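Local atomic coordinates of ATP phosphoribosyltransferase (Methanobacterium thermoautotrophicum, PDB entry 2VD3), a protein that probably catalyses the magnesium-dependent condensation of ATP with 5-phosphoribose 1-diphosphate, the opening and rate-controlling step of histidine biosynthesis, and binds histidine. Residues S52-I57 against G69-D74; E59-G64 against S81-L86. All coordinates share one frame; numbering follows the deposited sequence.

Contact 1: S52-I57 against G69-D74; sequences SRAADI and GITGYD
Ala54 turns its backbone oxygen to Thr71, whose hydroxyl donates the one hydrogen bond joining 52-57 to 69-74, with OG1 of Thr71 2.8 Å from O of Ala54. The donor sits about 30° off the carbonyl plane. Thr71 holds its OG1 opposite the backbone N (chi1 -170°), which sends the hydroxyl to the turn and leaves CG2 for an apolar neighbour. The methyl of Ala54 lies beside the same hydroxyl. Asp56 faces the other way, to a salt bridge with Arg79 and a hydrogen bond to the backbone N of Thr143 in a second subunit. Ile57 then supplies the apolar half: its CG2 rests on CA of Gly69 at 3.7 Å and meets CG2 of Thr71 at 3.8 Å, while its CD1 reaches O of Ile70 at 3.4 Å. A side chain on Gly69 would collide with this CG2. The contact thus illustrates how a beta-alpha-beta unit closes on itself: the turn after strand 47-52 and the first residue of helix 57-63 pack on strand 68-72, with strand 5-10 lying between the two strands, parallel to both, and touching Ile57 through Ala8 and Pro10.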
ATOM      1  N   SER A  52     -10.267 -14.770 -10.088  1.00 45.97           N
ATOM      2  CA  SER A  52     -11.575 -14.455  -9.579  1.00 45.85           C
ATOM      3  C   SER A  52     -11.478 -14.342  -8.078  1.00 45.69           C
ATOM      4  O   SER A  52     -10.641 -15.004  -7.475  1.00 46.42           O
ATOM      5  CB  SER A  52     -12.527 -15.596  -9.934  1.00 46.20           C
ATOM      6  OG  SER A  52     -12.623 -15.768 -11.337  1.00 46.29           O
ATOM      7  N   ARG A  53     -12.318 -13.508  -7.468  1.00 45.18           N
ATOM      8  CA  ARG A  53     -12.448 -13.498  -6.013  1.00 44.50           C
ATOM      9  C   ARG A  53     -13.053 -14.805  -5.511  1.00 44.01           C
ATOM     10  O   ARG A  53     -13.963 -15.371  -6.133  1.00 43.76           O
ATOM     11  CB  ARG A  53     -13.255 -12.288  -5.538  1.00 44.99           C
ATOM     12  CG  ARG A  53     -12.378 -11.045  -5.328  1.00 46.02           C
ATOM     13  CD  ARG A  53     -13.185  -9.843  -4.910  1.00 49.17           C
ATOM     14  NE  ARG A  53     -12.368  -8.629  -4.865  1.00 52.31           N
ATOM     15  CZ  ARG A  53     -12.847  -7.403  -4.651  1.00 53.45           C
ATOM     16  NH1 ARG A  53     -12.021  -6.364  -4.632  1.00 53.84           N
ATOM     17  NH2 ARG A  53     -14.149  -7.207  -4.457  1.00 53.84           N
ATOM     18  N   ALA A  54     -12.527 -15.280  -4.385  1.00 43.19           N
ATOM     19  CA  ALA A  54     -12.832 -16.610  -3.860  1.00 42.70           C
ATOM     20  C   ALA A  54     -14.316 -16.899  -3.623  1.00 42.36           C
ATOM     21  O   ALA A  54     -14.753 -18.033  -3.793  1.00 42.65           O
ATOM     22  CB  ALA A  54     -12.023 -16.876  -2.581  1.00 42.56           C
ATOM     23  N   ALA A  55     -15.084 -15.890  -3.224  1.00 41.79           N
ATOM     24  CA  ALA A  55     -16.500 -16.092  -2.936  1.00 41.62           C
ATOM     25  C   ALA A  55     -17.338 -16.197  -4.211  1.00 41.68           C
ATOM     26  O   ALA A  55     -18.479 -16.660  -4.166  1.00 41.70           O
ATOM     27  CB  ALA A  55     -17.032 -14.996  -2.020  1.00 41.13           C
ATOM     28  N   ASP A  56     -16.766 -15.775  -5.335  1.00 41.64           N
ATOM     29  CA  ASP A  56     -17.455 -15.793  -6.624  1.00 42.10           C
ATOM     30  C   ASP A  56     -17.170 -17.070  -7.410  1.00 42.39           C
ATOM     31  O   ASP A  56     -17.887 -17.408  -8.348  1.00 43.07           O
ATOM     32  CB  ASP A  56     -17.023 -14.584  -7.465  1.00 42.31           C
ATOM     33  CG  ASP A  56     -17.575 -13.278  -6.952  1.00 42.41           C
ATOM     34  OD1 ASP A  56     -16.892 -12.257  -7.125  1.00 44.29           O
ATOM     35  OD2 ASP A  56     -18.695 -13.250  -6.399  1.00 43.96           O
ATOM     36  N   ILE A  57     -16.113 -17.780  -7.032  1.00 42.65           N
ATOM     37  CA  ILE A  57     -15.727 -18.999  -7.742  1.00 42.60           C
ATOM     38  C   ILE A  57     -16.800 -20.120  -7.765  1.00 42.92           C
ATOM     39  O   ILE A  57     -17.003 -20.750  -8.799  1.00 43.09           O
ATOM     40  CB  ILE A  57     -14.350 -19.513  -7.268  1.00 42.64           C
ATOM     41  CG1 ILE A  57     -13.274 -18.458  -7.585  1.00 42.82           C
ATOM     42  CG2 ILE A  57     -14.034 -20.851  -7.912  1.00 41.80           C
ATOM     43  CD1 ILE A  57     -11.832 -18.849  -7.264  1.00 41.81           C
ATOM     44  N   GLY A  69     -12.646 -24.694 -10.654  1.00 45.03           N
ATOM     45  CA  GLY A  69     -12.305 -23.651  -9.700  1.00 44.73           C
ATOM     46  C   GLY A  69     -11.551 -24.220  -8.526  1.00 44.78           C
ATOM     47  O   GLY A  69     -11.627 -25.412  -8.253  1.00 45.36           O
ATOM     48  N   ILE A  70     -10.794 -23.371  -7.850  1.00 44.95           N
ATOM     49  CA  ILE A  70     -10.121 -23.749  -6.620  1.00 44.82           C
ATOM     50  C   ILE A  70     -10.636 -22.749  -5.620  1.00 44.96           C
ATOM     51  O   ILE A  70     -10.386 -21.559  -5.765  1.00 45.15           O
ATOM     52  CB  ILE A  70      -8.588 -23.608  -6.747  1.00 45.13           C
ATOM     53  CG1 ILE A  70      -8.031 -24.626  -7.758  1.00 44.55           C
ATOM     54  CG2 ILE A  70      -7.902 -23.729  -5.360  1.00 44.88           C
ATOM     55  CD1 ILE A  70      -6.539 -24.452  -8.060  1.00 44.64           C
ATOM     56  N   THR A  71     -11.395 -23.212  -4.632  1.00 44.96           N
ATOM     57  CA  THR A  71     -11.908 -22.313  -3.596  1.00 44.89           C
ATOM     58  C   THR A  71     -12.236 -23.068  -2.313  1.00 44.98           C
ATOM     59  O   THR A  71     -12.077 -24.289  -2.249  1.00 45.21           O
ATOM     60  CB  THR A  71     -13.103 -21.424  -4.096  1.00 44.98           C
ATOM     61  OG1 THR A  71     -13.398 -20.422  -3.114  1.00 45.86           O
ATOM     62  CG2 THR A  71     -14.349 -22.236  -4.387  1.00 43.54           C
ATOM     63  N   GLY A  72     -12.679 -22.335  -1.297  1.00 44.89           N
ATOM     64  CA  GLY A  72     -12.921 -22.905   0.018  1.00 45.02           C
ATOM     65  C   GLY A  72     -14.277 -23.555   0.081  1.00 45.10           C
ATOM     66  O   GLY A  72     -15.223 -23.068  -0.522  1.00 45.37           O
ATOM     67  N   TYR A  73     -14.363 -24.663   0.817  1.00 45.28           N
ATOM     68  CA  TYR A  73     -15.604 -25.418   0.991  1.00 44.49           C
ATOM     69  C   TYR A  73     -16.691 -24.573   1.649  1.00 44.29           C
ATOM     70  O   TYR A  73     -17.859 -24.670   1.282  1.00 44.46           O
ATOM     71  CB  TYR A  73     -15.334 -26.685   1.808  1.00 44.49           C
ATOM     72  CG  TYR A  73     -16.532 -27.589   1.995  1.00 44.62           C
ATOM     73  CD1 TYR A  73     -17.142 -28.215   0.906  1.00 44.30           C
ATOM     74  CD2 TYR A  73     -17.047 -27.835   3.264  1.00 45.26           C
ATOM     75  CE1 TYR A  73     -18.237 -29.056   1.084  1.00 44.87           C
ATOM     76  CE2 TYR A  73     -18.147 -28.669   3.450  1.00 44.38           C
ATOM     77  CZ  TYR A  73     -18.732 -29.276   2.358  1.00 44.66           C
ATOM     78  OH  TYR A  73     -19.825 -30.094   2.542  1.00 45.27           O
ATOM     79  N   ASP A  74     -16.306 -23.742   2.619  1.00 43.95           N
ATOM     80  CA  ASP A  74     -17.254 -22.838   3.264  1.00 43.30           C
ATOM     81  C   ASP A  74     -17.986 -21.956   2.253  1.00 42.93           C
ATOM     82  O   ASP A  74     -19.201 -21.776   2.337  1.00 43.09           O
ATOM     83  CB  ASP A  74     -16.568 -21.985   4.336  1.00 43.52           C
ATOM     84  CG  ASP A  74     -15.289 -21.298   3.841  1.00 43.50           C
ATOM     85  OD1 ASP A  74     -14.588 -20.726   4.686  1.00 43.84           O
ATOM     86  OD2 ASP A  74     -14.968 -21.322   2.636  1.00 43.54           O
TER

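Contact 2: E59-G64 against S81-L86; sequences EFVADG and SDVEIL
Ser81 and Glu59 meet through their polar ends, the serine hydroxyl giving a short hydrogen bond of 2.5 Å from its OG to OE2 of Glu59. It arrives on the anti lone pair of that oxygen, the one turned away from OE1. Glu59 starts out pointing away from 81-86, and a bend at its second torsion (chi2 -60°) brings the carboxylate back to Ser81. One turn of helix further on, Ala62 presses its methyl against the backbone of Asp82, CB standing 3.4 Å from O of Asp82, and a CA-H...O contact to the same oxygen runs alongside. Val83 closes the apolar side with a single methyl: its CG1 lies 3.6 Å from N of Ala62 and 3.9 Å from CG1 of Val61, the two valines crossing at about a right angle. On the solvent side a water bridges the two segments, donating to O of Ala62 and to OD1 of Asp82. The topology is that of the type II periplasmic-binding-protein fold, in which antiparallel strand 173-188 is inserted between strands 68-72 and 84-88; here helix 57-63 meets the loop leading into 84-88. Ile187 of the inserted strand backs Val61, and Asn189 ND2 bonds to the backbone oxygen of Val61. Val83 also touches Ile76 of helix 73-79. With an alanine in place of Glu59, the hydroxyl of Ser81 would probably lose its acceptor and a bound magnesium ion, about 4 Å from the glutamate side chain, a nearby negative charge. Glu59 also packs on Arg79 and on Val140 of a second subunit.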
ATOM      1  N   GLU A  59     -20.061 -19.848  -7.962  1.00 44.27           N
ATOM      2  CA  GLU A  59     -20.982 -19.435  -9.025  1.00 44.95           C
ATOM      3  C   GLU A  59     -20.388 -19.448 -10.444  1.00 44.67           C
ATOM      4  O   GLU A  59     -21.036 -19.946 -11.366  1.00 44.52           O
ATOM      5  CB  GLU A  59     -21.606 -18.068  -8.713  1.00 45.23           C
ATOM      6  CG  GLU A  59     -22.654 -18.124  -7.592  1.00 47.75           C
ATOM      7  CD  GLU A  59     -23.825 -19.039  -7.915  1.00 49.69           C
ATOM      8  OE1 GLU A  59     -24.811 -18.557  -8.504  1.00 52.83           O
ATOM      9  OE2 GLU A  59     -23.776 -20.237  -7.569  1.00 50.58           O
ATOM     10  N   PHE A  60     -19.173 -18.917 -10.615  1.00 44.15           N
ATOM     11  CA  PHE A  60     -18.513 -18.947 -11.921  1.00 43.96           C
ATOM     12  C   PHE A  60     -18.410 -20.371 -12.454  1.00 43.95           C
ATOM     13  O   PHE A  60     -18.574 -20.615 -13.666  1.00 44.04           O
ATOM     14  CB  PHE A  60     -17.110 -18.321 -11.883  1.00 43.94           C
ATOM     15  CG  PHE A  60     -17.096 -16.829 -11.643  1.00 44.11           C
ATOM     16  CD1 PHE A  60     -18.248 -16.056 -11.805  1.00 43.67           C
ATOM     17  CD2 PHE A  60     -15.905 -16.187 -11.270  1.00 42.79           C
ATOM     18  CE1 PHE A  60     -18.211 -14.669 -11.586  1.00 43.82           C
ATOM     19  CE2 PHE A  60     -15.864 -14.812 -11.060  1.00 42.25           C
ATOM     20  CZ  PHE A  60     -17.014 -14.051 -11.215  1.00 42.65           C
ATOM     21  N   VAL A  61     -18.135 -21.306 -11.550  1.00 43.63           N
ATOM     22  CA  VAL A  61     -18.024 -22.710 -11.909  1.00 43.94           C
ATOM     23  C   VAL A  61     -19.399 -23.342 -12.111  1.00 44.34           C
ATOM     24  O   VAL A  61     -19.584 -24.140 -13.027  1.00 44.59           O
ATOM     25  CB  VAL A  61     -17.172 -23.499 -10.873  1.00 44.45           C
ATOM     26  CG1 VAL A  61     -17.143 -24.996 -11.192  1.00 43.61           C
ATOM     27  CG2 VAL A  61     -15.740 -22.933 -10.813  1.00 43.14           C
ATOM     28  N   ALA A  62     -20.370 -22.972 -11.281  1.00 44.84           N
ATOM     29  CA  ALA A  62     -21.730 -23.516 -11.415  1.00 45.24           C
ATOM     30  C   ALA A  62     -22.343 -23.129 -12.761  1.00 45.56           C
ATOM     31  O   ALA A  62     -23.030 -23.930 -13.390  1.00 45.02           O
ATOM     32  CB  ALA A  62     -22.622 -23.050 -10.263  1.00 44.94           C
ATOM     33  N   ASP A  63     -22.054 -21.903 -13.195  1.00 46.25           N
ATOM     34  CA  ASP A  63     -22.663 -21.324 -14.385  1.00 47.17           C
ATOM     35  C   ASP A  63     -21.929 -21.664 -15.670  1.00 47.05           C
ATOM     36  O   ASP A  63     -22.518 -21.658 -16.740  1.00 47.33           O
ATOM     37  CB  ASP A  63     -22.801 -19.811 -14.229  1.00 47.50           C
ATOM     38  CG  ASP A  63     -23.914 -19.427 -13.262  1.00 50.28           C
ATOM     39  OD1 ASP A  63     -24.985 -20.107 -13.259  1.00 53.08           O
ATOM     40  OD2 ASP A  63     -23.722 -18.444 -12.503  1.00 52.75           O
ATOM     41  N   GLY A  64     -20.644 -21.960 -15.557  1.00 47.14           N
ATOM     42  CA  GLY A  64     -19.857 -22.368 -16.701  1.00 47.17           C
ATOM     43  C   GLY A  64     -18.958 -21.273 -17.232  1.00 47.43           C
ATOM     44  O   GLY A  64     -18.383 -21.416 -18.311  1.00 47.67           O
ATOM     45  N   SER A  81     -23.949 -23.356  -4.380  1.00 45.37           N
ATOM     46  CA  SER A  81     -23.754 -23.451  -5.830  1.00 45.81           C
ATOM     47  C   SER A  81     -23.781 -24.892  -6.318  1.00 45.62           C
ATOM     48  O   SER A  81     -23.364 -25.804  -5.596  1.00 45.79           O
ATOM     49  CB  SER A  81     -22.412 -22.817  -6.213  1.00 46.18           C
ATOM     50  OG  SER A  81     -22.381 -21.437  -5.866  1.00 47.28           O
ATOM     51  N   ASP A  82     -24.258 -25.095  -7.544  1.00 45.23           N
ATOM     52  CA  ASP A  82     -24.350 -26.435  -8.110  1.00 44.84           C
ATOM     53  C   ASP A  82     -23.068 -26.789  -8.855  1.00 44.93           C
ATOM     54  O   ASP A  82     -22.901 -26.465 -10.037  1.00 44.87           O
ATOM     55  CB  ASP A  82     -25.587 -26.564  -8.997  1.00 44.74           C
ATOM     56  CG  ASP A  82     -25.592 -27.836  -9.827  1.00 44.68           C
ATOM     57  OD1 ASP A  82     -26.094 -27.784 -10.962  1.00 44.90           O
ATOM     58  OD2 ASP A  82     -25.093 -28.881  -9.361  1.00 44.93           O
ATOM     59  N   VAL A  83     -22.169 -27.468  -8.143  1.00 44.95           N
ATOM     60  CA  VAL A  83     -20.837 -27.812  -8.653  1.00 45.03           C
ATOM     61  C   VAL A  83     -20.430 -29.236  -8.251  1.00 45.22           C
ATOM     62  O   VAL A  83     -20.915 -29.754  -7.248  1.00 45.28           O
ATOM     63  CB  VAL A  83     -19.772 -26.829  -8.117  1.00 45.09           C
ATOM     64  CG1 VAL A  83     -20.024 -25.428  -8.654  1.00 45.19           C
ATOM     65  CG2 VAL A  83     -19.760 -26.832  -6.576  1.00 43.98           C
ATOM     66  N   GLU A  84     -19.546 -29.857  -9.034  1.00 45.32           N
ATOM     67  CA  GLU A  84     -18.937 -31.144  -8.672  1.00 45.70           C
ATOM     68  C   GLU A  84     -17.615 -30.917  -7.925  1.00 45.57           C
ATOM     69  O   GLU A  84     -16.745 -30.236  -8.441  1.00 45.41           O
ATOM     70  CB  GLU A  84     -18.655 -31.988  -9.926  1.00 45.61           C
ATOM     71  CG  GLU A  84     -19.826 -32.146 -10.898  1.00 47.27           C
ATOM     72  CD  GLU A  84     -21.060 -32.749 -10.244  1.00 47.54           C
ATOM     73  OE1 GLU A  84     -22.167 -32.314 -10.582  1.00 49.12           O
ATOM     74  OE2 GLU A  84     -20.929 -33.635  -9.375  1.00 47.95           O
ATOM     75  N   ILE A  85     -17.470 -31.481  -6.725  1.00 46.01           N
ATOM     76  CA  ILE A  85     -16.189 -31.445  -6.000  1.00 46.49           C
ATOM     77  C   ILE A  85     -15.307 -32.584  -6.510  1.00 46.49           C
ATOM     78  O   ILE A  85     -15.683 -33.745  -6.410  1.00 46.84           O
ATOM     79  CB  ILE A  85     -16.364 -31.546  -4.445  1.00 46.57           C
ATOM     80  CG1 ILE A  85     -17.134 -30.340  -3.897  1.00 46.51           C
ATOM     81  CG2 ILE A  85     -15.003 -31.660  -3.741  1.00 46.36           C
ATOM     82  CD1 ILE A  85     -17.606 -30.514  -2.451  1.00 46.65           C
ATOM     83  N   LEU A  86     -14.136 -32.241  -7.048  1.00 46.48           N
ATOM     84  CA  LEU A  86     -13.212 -33.227  -7.624  1.00 46.21           C
ATOM     85  C   LEU A  86     -12.158 -33.767  -6.657  1.00 46.42           C
ATOM     86  O   LEU A  86     -11.894 -34.972  -6.643  1.00 46.42           O
ATOM     87  CB  LEU A  86     -12.527 -32.659  -8.874  1.00 46.06           C
ATOM     88  CG  LEU A  86     -13.417 -32.407 -10.110  1.00 45.70           C
ATOM     89  CD1 LEU A  86     -12.555 -32.065 -11.313  1.00 43.08           C
ATOM     90  CD2 LEU A  86     -14.331 -33.612 -10.410  1.00 43.23           C
TER
HETATM   91  O   HOH W   1     -25.135 -25.615 -12.828  1.00 64.47           O

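Overall arrangement
The two contacts show how chemistry follows depth in one domain. Contact 1 is buried, contact 2 lies at the surface, and their centres are about 10 Å apart. They share helix 57-63, whose first residue belongs to contact 1 and whose remainder, from Glu59 on, to contact 2, and both reach the same mixed sheet. In both a side-chain hydroxyl donates, inside to a backbone oxygen beside methyl packing, outside to a carboxylate, with a water bridging nearby. Their segments alternate along the chain and touch directly: Ser52 OG lies against the Phe60 ring, 3.3 Å from its CD2, and Tyr73 packs on Ile85. Both contacts also border the second subunit.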